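Local coordinates for protein bifunctional endomannanase/endoglucanase (Caldanaerobius polysaccharolyticus, PDB 3W0K) that probably hydrolyses internal beta-1,4 linkages of mannan and cellulose chains, as a bifunctional endo-acting glycoside hydrolase of family 5, at residues L117-Y122 with L130-V135; E160-I165 with R169-D174; R196-Q199 with L203-Y206; P22-A27 with N292-F297. All coordinates share one frame; numbering follows the deposited sequence.

All four contacts belong to one (beta/alpha)8 barrel. Contacts 1 and 2, centres about 7 Å apart, pack successive helices on neighbouring strands; the strands share a probable hydrogen bond, V172 N to F132 O (2.7 Å). Contact 3, its centre about 29 Å from that of contact 2, lies where the next strand ends; R196 NH2 forms a salt bridge with D174 OD2 of contact 2 (2.9 Å). Contact 4 joins the loop after the last strand to the first helix, its F297 CZ 3.8 Å from H205 NE2 of contact 3. A Tris molecule, probably from the crystallisation liquor, lies about 4 Å from the H205 side chain and may mark a pocket at this barrel end.

Contact 1: residues L117-Y122 with L130-V135; sequences LFAKRY and LSFDLV
The end of helix 105-121 passes strand 130-133 at an even spacing, with A119 CA 8.7 Å from F132 CA and Y122 CA 8.6 Å from L130 CA, and no hydrogen bond crosses the gap. This is a helix lying on the fourth strand of the (beta/alpha)8 barrel, joined to it by a short loop, and the space is filled by strand side chains packing on side chains and backbone of the last helical turn. F132 does most of the filling. With its CG anti to the carbonyl carbon (chi1 -68°), it sends the far end of its ring into that turn rather than laying a face on it. CZ comes 3.8 Å from F118 CB and CE2 rests 3.7 Å from A119 CA, which lies in the ring plane at its edge. F118 O also stands at that edge, 3.6 Å from F132 CZ, while it accepts the helical bond from Y122 N. R169 makes a cation-pi contact with the same phenylalanine, and W115 meets its ring too. Two residues back along the strand, L130 crosses Y122 at about a right angle. Its CD2 branch presses on the root of the tyrosine, 3.5 Å from Y122 CB, and reaches on toward CG. The phenol oxygen leaves this apolar region and is hydrogen-bonded to OD1 of D66 in helix 62-74, which helps fix the ring's direction. The two aromatic rings come together at their edges, where Y122 CD2 lies 4.3 Å from F132 CZ.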
loop_
_atom_site.group_PDB
_atom_site.type_symbol
_atom_site.label_atom_id
_atom_site.label_comp_id
_atom_site.label_asym_id
_atom_site.label_seq_id
_atom_site.Cartn_x
_atom_site.Cartn_y
_atom_site.Cartn_z
ATOM N N LEU A 117 14.098 -15.305 -1.654
ATOM C CA LEU A 117 14.639 -15.336 -0.295
ATOM C C LEU A 117 13.500 -15.366 0.716
ATOM O O LEU A 117 13.485 -16.204 1.617
ATOM C CB LEU A 117 15.509 -14.109 -0.022
ATOM C CG LEU A 117 16.898 -14.032 -0.647
ATOM C CD1 LEU A 117 17.501 -12.676 -0.327
ATOM C CD2 LEU A 117 17.777 -15.157 -0.112
ATOM N N PHE A 118 12.538 -14.461 0.552
ATOM C CA PHE A 118 11.397 -14.401 1.457
ATOM C C PHE A 118 10.499 -15.625 1.319
ATOM O O PHE A 118 9.982 -16.133 2.313
ATOM C CB PHE A 118 10.606 -13.104 1.247
ATOM C CG PHE A 118 11.359 -11.871 1.658
ATOM C CD1 PHE A 118 12.042 -11.827 2.872
ATOM C CD2 PHE A 118 11.400 -10.756 0.827
ATOM C CE1 PHE A 118 12.755 -10.691 3.249
ATOM C CE2 PHE A 118 12.109 -9.616 1.195
ATOM C CZ PHE A 118 12.788 -9.582 2.407
ATOM N N ALA A 119 10.330 -16.113 0.092
ATOM C CA ALA A 119 9.509 -17.300 -0.134
ATOM C C ALA A 119 10.107 -18.485 0.621
ATOM O O ALA A 119 9.387 -19.240 1.279
ATOM C CB ALA A 119 9.415 -17.609 -1.623
ATOM N N LYS A 120 11.427 -18.628 0.549
ATOM C CA LYS A 120 12.109 -19.716 1.243
ATOM C C LYS A 120 12.082 -19.534 2.756
ATOM O O LYS A 120 11.786 -20.473 3.497
ATOM C CB LYS A 120 13.563 -19.831 0.784
ATOM C CG LYS A 120 13.736 -20.424 -0.598
ATOM C CD LYS A 120 15.202 -20.718 -0.885
ATOM C CE LYS A 120 16.005 -19.448 -1.099
ATOM N NZ LYS A 120 15.633 -18.788 -2.379
ATOM N N ARG A 121 12.358 -18.315 3.206
ATOM C CA ARG A 121 12.395 -18.021 4.632
ATOM C C ARG A 121 11.070 -18.290 5.333
ATOM O O ARG A 121 11.041 -18.837 6.436
ATOM C CB ARG A 121 12.813 -16.567 4.867
ATOM C CG ARG A 121 13.191 -16.269 6.309
ATOM C CD ARG A 121 13.630 -14.829 6.477
ATOM N NE ARG A 121 14.080 -14.562 7.841
ATOM C CZ ARG A 121 15.339 -14.679 8.251
ATOM N NH1 ARG A 121 16.286 -15.062 7.401
ATOM N NH2 ARG A 121 15.658 -14.395 9.506
ATOM N N TYR A 122 9.971 -17.939 4.673
ATOM C CA TYR A 122 8.658 -18.107 5.274
ATOM C C TYR A 122 7.821 -19.264 4.746
ATOM O O TYR A 122 6.621 -19.334 5.012
ATOM C CB TYR A 122 7.888 -16.785 5.194
ATOM C CG TYR A 122 8.639 -15.640 5.837
ATOM C CD1 TYR A 122 8.978 -15.680 7.191
ATOM C CD2 TYR A 122 9.062 -14.542 5.083
ATOM C CE1 TYR A 122 9.722 -14.663 7.776
ATOM C CE2 TYR A 122 9.807 -13.520 5.659
ATOM C CZ TYR A 122 10.136 -13.588 7.006
ATOM O OH TYR A 122 10.893 -12.594 7.581
ATOM N N LEU A 130 0.291 -14.353 6.192
ATOM C CA LEU A 130 1.320 -13.668 5.413
ATOM C C LEU A 130 1.111 -13.668 3.905
ATOM O O LEU A 130 0.831 -14.706 3.305
ATOM C CB LEU A 130 2.692 -14.284 5.731
ATOM C CG LEU A 130 3.925 -13.795 4.965
ATOM C CD1 LEU A 130 4.251 -12.353 5.328
ATOM C CD2 LEU A 130 5.098 -14.701 5.300
ATOM N N SER A 131 1.256 -12.489 3.302
ATOM C CA SER A 131 1.147 -12.336 1.854
ATOM C C SER A 131 2.306 -11.467 1.366
ATOM O O SER A 131 2.899 -10.717 2.148
ATOM C CB SER A 131 -0.201 -11.726 1.446
ATOM O OG SER A 131 -0.391 -10.433 1.987
ATOM N N PHE A 132 2.641 -11.601 0.084
ATOM C CA PHE A 132 3.733 -10.849 -0.535
ATOM C C PHE A 132 3.191 -9.875 -1.580
ATOM O O PHE A 132 2.585 -10.302 -2.560
ATOM C CB PHE A 132 4.701 -11.802 -1.257
ATOM C CG PHE A 132 5.490 -12.718 -0.350
ATOM C CD1 PHE A 132 5.524 -12.534 1.030
ATOM C CD2 PHE A 132 6.228 -13.764 -0.902
ATOM C CE1 PHE A 132 6.283 -13.375 1.846
ATOM C CE2 PHE A 132 6.990 -14.609 -0.096
ATOM C CZ PHE A 132 7.017 -14.415 1.281
ATOM N N ASP A 133 3.431 -8.581 -1.370
ATOM C CA ASP A 133 3.003 -7.517 -2.291
ATOM C C ASP A 133 4.286 -7.180 -3.057
ATOM O O ASP A 133 5.145 -6.446 -2.571
ATOM C CB ASP A 133 2.497 -6.326 -1.468
ATOM C CG ASP A 133 1.923 -5.208 -2.317
ATOM O OD1 ASP A 133 1.763 -5.365 -3.549
ATOM O OD2 ASP A 133 1.621 -4.153 -1.727
ATOM N N LEU A 134 4.388 -7.715 -4.272
ATOM C CA LEU A 134 5.597 -7.613 -5.092
ATOM C C LEU A 134 6.369 -6.307 -5.205
ATOM O O LEU A 134 7.564 -6.260 -4.894
ATOM C CB LEU A 134 5.353 -8.229 -6.473
ATOM C CG LEU A 134 4.762 -9.643 -6.444
ATOM C CD1 LEU A 134 4.833 -10.243 -7.842
ATOM C CD2 LEU A 134 5.520 -10.541 -5.464
ATOM N N VAL A 135 5.712 -5.253 -5.664
ATOM C CA VAL A 135 6.391 -3.975 -5.799
ATOM C C VAL A 135 5.376 -2.850 -5.691
ATOM O O VAL A 135 4.334 -2.863 -6.346
ATOM C CB VAL A 135 7.227 -3.902 -7.120
ATOM C CG1 VAL A 135 6.359 -4.200 -8.340
ATOM C CG2 VAL A 135 7.908 -2.541 -7.245
#

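Contact 2: residues E160-I165 with R169-D174; sequences EAIRKI and REIVID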
loop_
_atom_site.group_PDB
_atom_site.type_symbol
_atom_site.label_atom_id
_atom_site.label_comp_id
_atom_site.label_asym_id
_atom_site.label_seq_id
_atom_site.Cartn_x
_atom_site.Cartn_y
_atom_site.Cartn_z
ATOM N N GLU A 160 5.905 -16.972 -10.576
ATOM C CA GLU A 160 6.297 -18.356 -10.818
ATOM C C GLU A 160 7.484 -18.764 -9.948
ATOM O O GLU A 160 7.540 -19.891 -9.451
ATOM C CB GLU A 160 6.606 -18.573 -12.301
ATOM C CG GLU A 160 5.357 -18.564 -13.182
ATOM C CD GLU A 160 5.647 -18.805 -14.657
ATOM O OE1 GLU A 160 6.833 -18.853 -15.049
ATOM O OE2 GLU A 160 4.674 -18.941 -15.431
ATOM N N ALA A 161 8.413 -17.836 -9.734
ATOM C CA ALA A 161 9.586 -18.109 -8.907
ATOM C C ALA A 161 9.177 -18.334 -7.451
ATOM O O ALA A 161 9.685 -19.236 -6.786
ATOM C CB ALA A 161 10.585 -16.964 -9.011
ATOM N N ILE A 162 8.257 -17.507 -6.958
ATOM C CA ILE A 162 7.771 -17.641 -5.585
ATOM C C ILE A 162 7.010 -18.961 -5.426
ATOM O O ILE A 162 7.256 -19.719 -4.483
ATOM C CB ILE A 162 6.835 -16.461 -5.209
ATOM C CG1 ILE A 162 7.642 -15.167 -5.111
ATOM C CG2 ILE A 162 6.100 -16.743 -3.892
ATOM C CD1 ILE A 162 6.777 -13.915 -5.045
ATOM N N ARG A 163 6.118 -19.243 -6.371
ATOM C CA ARG A 163 5.306 -20.459 -6.334
ATOM C C ARG A 163 6.085 -21.760 -6.470
ATOM O O ARG A 163 5.629 -22.806 -6.000
ATOM C CB ARG A 163 4.182 -20.389 -7.364
ATOM C CG ARG A 163 3.105 -19.399 -6.967
ATOM C CD ARG A 163 1.992 -19.300 -7.988
ATOM N NE ARG A 163 0.924 -18.423 -7.508
ATOM C CZ ARG A 163 0.008 -17.850 -8.285
ATOM N NH1 ARG A 163 0.016 -18.051 -9.597
ATOM N NH2 ARG A 163 -0.918 -17.071 -7.744
ATOM N N LYS A 164 7.242 -21.708 -7.126
ATOM C CA LYS A 164 8.068 -22.903 -7.276
ATOM C C LYS A 164 8.588 -23.313 -5.897
ATOM O O LYS A 164 8.723 -24.502 -5.595
ATOM C CB LYS A 164 9.238 -22.634 -8.227
ATOM C CG LYS A 164 10.130 -23.842 -8.460
ATOM C CD LYS A 164 11.181 -23.562 -9.520
ATOM C CE LYS A 164 12.106 -24.759 -9.700
ATOM N NZ LYS A 164 12.860 -25.068 -8.451
ATOM N N ILE A 165 8.851 -22.315 -5.056
ATOM C CA ILE A 165 9.346 -22.535 -3.700
ATOM C C ILE A 165 8.189 -22.788 -2.732
ATOM O O ILE A 165 8.213 -23.754 -1.962
ATOM C CB ILE A 165 10.180 -21.324 -3.217
ATOM C CG1 ILE A 165 11.446 -21.199 -4.069
ATOM C CG2 ILE A 165 10.521 -21.461 -1.732
ATOM C CD1 ILE A 165 12.158 -19.870 -3.925
ATOM N N ARG A 169 1.832 -19.556 -1.056
ATOM C CA ARG A 169 2.014 -18.147 -0.703
ATOM C C ARG A 169 1.124 -17.181 -1.481
ATOM O O ARG A 169 1.212 -17.092 -2.711
ATOM C CB ARG A 169 3.478 -17.738 -0.882
ATOM C CG ARG A 169 3.750 -16.250 -0.616
ATOM C CD ARG A 169 3.464 -15.853 0.832
ATOM N NE ARG A 169 4.244 -16.655 1.772
ATOM C CZ ARG A 169 3.734 -17.290 2.822
ATOM N NH1 ARG A 169 2.434 -17.210 3.089
ATOM N NH2 ARG A 169 4.515 -18.066 3.566
ATOM N N GLU A 170 0.290 -16.442 -0.750
ATOM C CA GLU A 170 -0.600 -15.459 -1.356
ATOM C C GLU A 170 0.239 -14.287 -1.843
ATOM O O GLU A 170 1.113 -13.788 -1.129
ATOM C CB GLU A 170 -1.648 -14.986 -0.347
ATOM C CG GLU A 170 -2.643 -13.973 -0.901
ATOM C CD GLU A 170 -3.731 -13.635 0.100
ATOM O OE1 GLU A 170 -3.770 -12.483 0.576
ATOM O OE2 GLU A 170 -4.540 -14.531 0.422
ATOM N N ILE A 171 -0.027 -13.869 -3.072
ATOM C CA ILE A 171 0.700 -12.781 -3.706
ATOM C C ILE A 171 -0.240 -11.644 -4.073
ATOM O O ILE A 171 -1.385 -11.869 -4.467
ATOM C CB ILE A 171 1.448 -13.298 -4.962
ATOM C CG1 ILE A 171 2.520 -14.309 -4.539
ATOM C CG2 ILE A 171 2.087 -12.146 -5.729
ATOM C CD1 ILE A 171 3.092 -15.124 -5.681
ATOM N N VAL A 172 0.252 -10.422 -3.896
ATOM C CA VAL A 172 -0.497 -9.208 -4.189
ATOM C C VAL A 172 0.314 -8.374 -5.172
ATOM O O VAL A 172 1.543 -8.316 -5.080
ATOM C CB VAL A 172 -0.705 -8.361 -2.902
ATOM C CG1 VAL A 172 -1.548 -7.127 -3.201
ATOM C CG2 VAL A 172 -1.344 -9.202 -1.805
ATOM N N ILE A 173 -0.371 -7.774 -6.142
ATOM C CA ILE A 173 0.280 -6.910 -7.124
ATOM C C ILE A 173 -0.440 -5.569 -7.154
ATOM O O ILE A 173 -1.667 -5.517 -7.032
ATOM C CB ILE A 173 0.324 -7.536 -8.545
ATOM C CG1 ILE A 173 -1.082 -7.833 -9.070
ATOM C CG2 ILE A 173 1.172 -8.801 -8.535
ATOM C CD1 ILE A 173 -1.087 -8.263 -10.541
ATOM N N ASP A 174 0.330 -4.489 -7.255
ATOM C CA ASP A 174 -0.216 -3.131 -7.279
ATOM C C ASP A 174 -0.560 -2.660 -8.684
ATOM O O ASP A 174 0.118 -3.007 -9.652
ATOM C CB ASP A 174 0.778 -2.137 -6.665
ATOM C CG ASP A 174 0.893 -2.258 -5.152
ATOM O OD1 ASP A 174 0.414 -3.254 -4.568
ATOM O OD2 ASP A 174 1.474 -1.336 -4.544
HETATM O O HOH W 1 -1.655 -15.733 -4.895
#
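I171 CD1 carries the apolar part of the contact: it reaches tip to tip toward I162 and settles between that residue's two branches, 3.9 Å from I162 CG2 and 3.9 Å from I162 CD1. I171 has its CG1 anti to the carbonyl carbon (chi1 -65°), which directs the longer branch off the strand to the helix. The same I162 CG2 also lies 4.1 Å from R169 CG, so the aliphatic base of this arginine joins the apolar group. The R169 chain then bends at chi2 and chi3 and carries its guanidinium away to the carbonyl oxygen of V125.

Polar contact is indirect. R163 stretches along the border of the isoleucine pair, with NE 4.3 Å from I171 CD1. A water in the plane of its guanidinium, at the edge, accepts from R163 NH2 at 3.2 Å and from I171 N at 3.1 Å, tying helix to strand backbone. R163 NH1 has a second anchor, the carbonyl oxygen of L189.

The pair closes the beta-alpha-beta unit of strand 130-133, helix 148-165 and strand 170-174, a repeating element of the TIM barrel. I162 also touches L134, A161 leans on V112 and E116 of helix 105-121, and strand 170-174 is hydrogen-bonded between strands 130-133 and 192-197.

Contact 3: residues R196-Q199 with L203-Y206; sequences RGYQ and LTHY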
loop_
_atom_site.group_PDB
_atom_site.type_symbol
_atom_site.label_atom_id
_atom_site.label_comp_id
_atom_site.label_asym_id
_atom_site.label_seq_id
_atom_site.Cartn_x
_atom_site.Cartn_y
_atom_site.Cartn_z
ATOM N N ARG A 196 -5.913 1.738 -5.051
ATOM C CA ARG A 196 -5.653 2.857 -4.159
ATOM C C ARG A 196 -6.860 3.755 -3.944
ATOM O O ARG A 196 -7.760 3.815 -4.783
ATOM C CB ARG A 196 -4.509 3.700 -4.727
ATOM C CG ARG A 196 -3.141 3.021 -4.706
ATOM C CD ARG A 196 -2.690 2.814 -3.277
ATOM N NE ARG A 196 -1.319 2.311 -3.162
ATOM C CZ ARG A 196 -0.983 1.027 -3.122
ATOM N NH1 ARG A 196 -1.910 0.080 -3.208
ATOM N NH2 ARG A 196 0.283 0.687 -2.898
ATOM N N GLY A 197 -6.832 4.478 -2.827
ATOM C CA GLY A 197 -7.896 5.405 -2.487
ATOM C C GLY A 197 -7.320 6.782 -2.213
ATOM O O GLY A 197 -7.407 7.298 -1.098
ATOM N N TYR A 198 -6.699 7.370 -3.231
ATOM C CA TYR A 198 -6.105 8.695 -3.104
ATOM C C TYR A 198 -6.713 9.704 -4.070
ATOM O O TYR A 198 -6.280 10.850 -4.114
ATOM C CB TYR A 198 -4.596 8.632 -3.350
ATOM C CG TYR A 198 -3.794 7.920 -2.283
ATOM C CD1 TYR A 198 -3.929 8.259 -0.936
ATOM C CD2 TYR A 198 -2.848 6.957 -2.628
ATOM C CE1 TYR A 198 -3.133 7.661 0.040
ATOM C CE2 TYR A 198 -2.047 6.353 -1.660
ATOM C CZ TYR A 198 -2.193 6.714 -0.331
ATOM O OH TYR A 198 -1.379 6.152 0.627
ATOM N N GLN A 199 -7.685 9.271 -4.865
ATOM C CA GLN A 199 -8.323 10.165 -5.823
ATOM C C GLN A 199 -9.559 10.836 -5.236
ATOM O O GLN A 199 -10.364 10.190 -4.570
ATOM C CB GLN A 199 -8.699 9.413 -7.099
ATOM C CG GLN A 199 -7.507 8.841 -7.864
ATOM C CD GLN A 199 -6.482 9.895 -8.282
ATOM O OE1 GLN A 199 -6.753 11.099 -8.268
ATOM N NE2 GLN A 199 -5.296 9.437 -8.658
ATOM N N LEU A 203 -7.284 16.638 -3.531
ATOM C CA LEU A 203 -7.839 16.691 -2.186
ATOM C C LEU A 203 -6.957 15.939 -1.191
ATOM O O LEU A 203 -6.510 16.507 -0.196
ATOM C CB LEU A 203 -9.262 16.112 -2.185
ATOM C CG LEU A 203 -10.105 16.144 -0.902
ATOM C CD1 LEU A 203 -11.573 16.096 -1.273
ATOM C CD2 LEU A 203 -9.754 14.985 0.023
ATOM N N THR A 204 -6.663 14.677 -1.495
ATOM C CA THR A 204 -5.867 13.830 -0.607
ATOM C C THR A 204 -4.406 14.220 -0.437
ATOM O O THR A 204 -3.828 13.998 0.621
ATOM C CB THR A 204 -5.910 12.362 -1.044
ATOM O OG1 THR A 204 -5.206 12.214 -2.283
ATOM C CG2 THR A 204 -7.352 11.897 -1.219
ATOM N N HIS A 205 -3.801 14.761 -1.489
ATOM C CA HIS A 205 -2.399 15.160 -1.429
ATOM C C HIS A 205 -2.194 16.666 -1.551
ATOM O O HIS A 205 -1.147 17.127 -2.010
ATOM C CB HIS A 205 -1.582 14.409 -2.487
ATOM C CG HIS A 205 -1.275 12.989 -2.119
ATOM N ND1 HIS A 205 -2.253 12.032 -1.953
ATOM C CD2 HIS A 205 -0.095 12.364 -1.891
ATOM C CE1 HIS A 205 -1.688 10.878 -1.641
ATOM N NE2 HIS A 205 -0.380 11.052 -1.597
ATOM N N TYR A 206 -3.197 17.428 -1.126
ATOM C CA TYR A 206 -3.129 18.884 -1.155
ATOM C C TYR A 206 -1.949 19.342 -0.298
ATOM O O TYR A 206 -1.832 18.968 0.871
ATOM C CB TYR A 206 -4.435 19.481 -0.627
ATOM C CG TYR A 206 -4.418 20.985 -0.452
ATOM C CD1 TYR A 206 -4.274 21.838 -1.548
ATOM C CD2 TYR A 206 -4.577 21.557 0.810
ATOM C CE1 TYR A 206 -4.292 23.226 -1.389
ATOM C CE2 TYR A 206 -4.599 22.939 0.981
ATOM C CZ TYR A 206 -4.456 23.766 -0.122
ATOM O OH TYR A 206 -4.486 25.132 0.047
#
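T204 OG1 donates a short hydrogen bond of 2.5 Å to Y198 O, and around it the contact is at its tightest. The hydroxyl sits in the crowded position between its own backbone N and carbonyl carbon (chi1 69°) and meets the Y198 oxygen at a C=O...donor angle of 129°, somewhat tilted from the carbonyl plane. T204 CG2 crowds in, 3.3 Å from Y198 O. The hydroxyl also accepts from H205 ND1 at 3.0 Å, almost exactly in the imidazole plane, so the two bonds run in relay from ring to hydroxyl to carbonyl. Strand 192-197 is the sixth of the TIM barrel, and the short helix 201-204 belongs to the loop after its C-terminal end, the side on which family 5 active sites lie; Y198 OH is hydrogen-bonded to E258 there. Held by ND1, H205 turns its edge on Y198 in a T-shaped pair, planes at 89° and centroids 4.9 Å apart, with H205 CE1 3.5 Å from Y198 CD1, over the face but toward its rim. A valine in place of T204 would probably leave Y198 O and H205 ND1 without their shared partner, the imidazole freer to turn. Beyond the pair, F297 and W210 pack on the H205 ring, whose side chain comes about 4 Å from a bound Tris molecule; the looser end is Y206, which turns toward P220 and is partly exposed.

Contact 4: residues P22-A27 with N292-F297; sequences PPDKKA and NFKGPF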
loop_
_atom_site.group_PDB
_atom_site.type_symbol
_atom_site.label_atom_id
_atom_site.label_comp_id
_atom_site.label_asym_id
_atom_site.label_seq_id
_atom_site.Cartn_x
_atom_site.Cartn_y
_atom_site.Cartn_z
ATOM N N PRO A 22 11.474 -1.400 15.807
ATOM C CA PRO A 22 10.893 -2.629 16.345
ATOM C C PRO A 22 9.395 -2.499 16.067
ATOM O O PRO A 22 8.905 -1.395 15.808
ATOM C CB PRO A 22 11.163 -2.503 17.848
ATOM C CG PRO A 22 12.369 -1.619 17.922
ATOM C CD PRO A 22 12.060 -0.582 16.881
ATOM N N PRO A 23 8.653 -3.614 16.073
ATOM C CA PRO A 23 7.216 -3.488 15.815
ATOM C C PRO A 23 6.546 -2.673 16.919
ATOM O O PRO A 23 6.938 -2.747 18.090
ATOM C CB PRO A 23 6.740 -4.943 15.809
ATOM C CG PRO A 23 7.713 -5.623 16.730
ATOM C CD PRO A 23 9.026 -5.017 16.308
ATOM N N ASP A 24 5.588 -1.842 16.524
ATOM C CA ASP A 24 4.852 -1.009 17.466
ATOM C C ASP A 24 3.767 -1.881 18.094
ATOM O O ASP A 24 2.624 -1.903 17.631
ATOM C CB ASP A 24 4.231 0.177 16.720
ATOM C CG ASP A 24 3.655 1.230 17.652
ATOM O OD1 ASP A 24 3.307 0.910 18.811
ATOM O OD2 ASP A 24 3.532 2.388 17.204
ATOM N N LYS A 25 4.134 -2.599 19.153
ATOM C CA LYS A 25 3.206 -3.495 19.832
ATOM C C LYS A 25 1.957 -2.807 20.377
ATOM O O LYS A 25 0.863 -3.365 20.306
ATOM C CB LYS A 25 3.930 -4.294 20.917
ATOM C CG LYS A 25 4.951 -5.271 20.336
ATOM C CD LYS A 25 5.578 -6.174 21.388
ATOM C CE LYS A 25 6.585 -5.438 22.247
ATOM N NZ LYS A 25 7.294 -6.377 23.165
ATOM N N LYS A 26 2.106 -1.583 20.876
ATOM C CA LYS A 26 0.956 -0.845 21.393
ATOM C C LYS A 26 -0.032 -0.526 20.268
ATOM O O LYS A 26 -1.246 -0.624 20.455
ATOM C CB LYS A 26 1.400 0.430 22.111
ATOM C CG LYS A 26 2.114 0.170 23.437
ATOM C CD LYS A 26 2.522 1.477 24.113
ATOM C CE LYS A 26 3.223 1.233 25.443
ATOM N NZ LYS A 26 4.533 0.536 25.289
ATOM N N ALA A 27 0.485 -0.165 19.093
ATOM C CA ALA A 27 -0.375 0.126 17.947
ATOM C C ALA A 27 -1.065 -1.158 17.488
ATOM O O ALA A 27 -2.256 -1.155 17.179
ATOM C CB ALA A 27 0.438 0.730 16.795
ATOM N N ASN A 292 -1.428 5.629 7.144
ATOM C CA ASN A 292 -0.779 5.776 8.453
ATOM C C ASN A 292 -1.744 5.388 9.565
ATOM O O ASN A 292 -2.966 5.384 9.372
ATOM C CB ASN A 292 -0.389 7.237 8.747
ATOM C CG ASN A 292 0.742 7.760 7.888
ATOM O OD1 ASN A 292 0.823 8.963 7.650
ATOM N ND2 ASN A 292 1.653 6.888 7.477
ATOM N N PHE A 293 -1.181 5.017 10.713
ATOM C CA PHE A 293 -1.963 4.743 11.912
ATOM C C PHE A 293 -1.702 6.062 12.644
ATOM O O PHE A 293 -2.616 6.849 12.885
ATOM C CB PHE A 293 -1.408 3.558 12.704
ATOM C CG PHE A 293 -2.067 3.377 14.037
ATOM C CD1 PHE A 293 -3.409 3.025 14.118
ATOM C CD2 PHE A 293 -1.362 3.617 15.214
ATOM C CE1 PHE A 293 -4.045 2.918 15.354
ATOM C CE2 PHE A 293 -1.987 3.514 16.456
ATOM C CZ PHE A 293 -3.334 3.164 16.523
ATOM N N LYS A 294 -0.433 6.303 12.968
ATOM C CA LYS A 294 -0.006 7.561 13.571
ATOM C C LYS A 294 0.642 8.298 12.404
ATOM O O LYS A 294 1.314 7.679 11.575
ATOM C CB LYS A 294 1.023 7.334 14.684
ATOM C CG LYS A 294 0.407 6.951 16.014
ATOM C CD LYS A 294 1.467 6.689 17.066
ATOM C CE LYS A 294 2.207 5.396 16.792
ATOM N NZ LYS A 294 3.218 5.123 17.850
ATOM N N GLY A 295 0.395 9.599 12.302
ATOM C CA GLY A 295 0.963 10.368 11.209
ATOM C C GLY A 295 -0.093 11.162 10.464
ATOM O O GLY A 295 -1.283 11.014 10.738
ATOM N N PRO A 296 0.310 11.990 9.484
ATOM C CA PRO A 296 -0.596 12.823 8.685
ATOM C C PRO A 296 -1.759 12.087 8.022
ATOM O O PRO A 296 -2.865 12.623 7.949
ATOM C CB PRO A 296 0.341 13.445 7.652
ATOM C CG PRO A 296 1.629 13.556 8.399
ATOM C CD PRO A 296 1.711 12.217 9.087
ATOM N N PHE A 297 -1.502 10.881 7.518
ATOM C CA PHE A 297 -2.534 10.068 6.867
ATOM C C PHE A 297 -3.171 9.076 7.843
ATOM O O PHE A 297 -3.814 8.110 7.416
ATOM C CB PHE A 297 -1.935 9.262 5.705
ATOM C CG PHE A 297 -1.630 10.071 4.477
ATOM C CD1 PHE A 297 -0.418 10.740 4.351
ATOM C CD2 PHE A 297 -2.535 10.116 3.421
ATOM C CE1 PHE A 297 -0.108 11.443 3.184
ATOM C CE2 PHE A 297 -2.238 10.815 2.251
ATOM C CZ PHE A 297 -1.020 11.480 2.133
HETATM O O HOH W 2 3.157 3.294 20.259
#
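F293 meets the methyl of A27 obliquely through CD2 and CE2, CE2 lying 3.7 Å from A27 CB. Other aromatic rings gather round the same phenylalanine: F6 and F315 meet it edge-to-face, and F30 touches it too. Nearer the surface the contact turns ionic. K294, bent at chi3 (-71°), brings NZ to 2.8 Å from D24 OD2, a salt bridge on the syn lone pair, and a water spans the pair, donating to D24 OD1 at 2.8 Å and accepting from K294 NZ at 3.0 Å. This joins the loop after strand 287-290, the last of the (beta/alpha)8 barrel, to the start of helix 25-33, the helix that follows the first strand. D24 is the N-cap of that helix: its OD1 accepts from A27 N at 3.0 Å, met from above the carboxylate plane, with an N-H...acceptor angle of 155°. With an alanine in place of D24, the K294 ammonium would probably lose its carboxylate mate in this contact and A27 N its cap. Farther along the loop, N292 OD1 accepts a hydrogen bond from F297 N at 3.0 Å, a bond that spans G295 and P296.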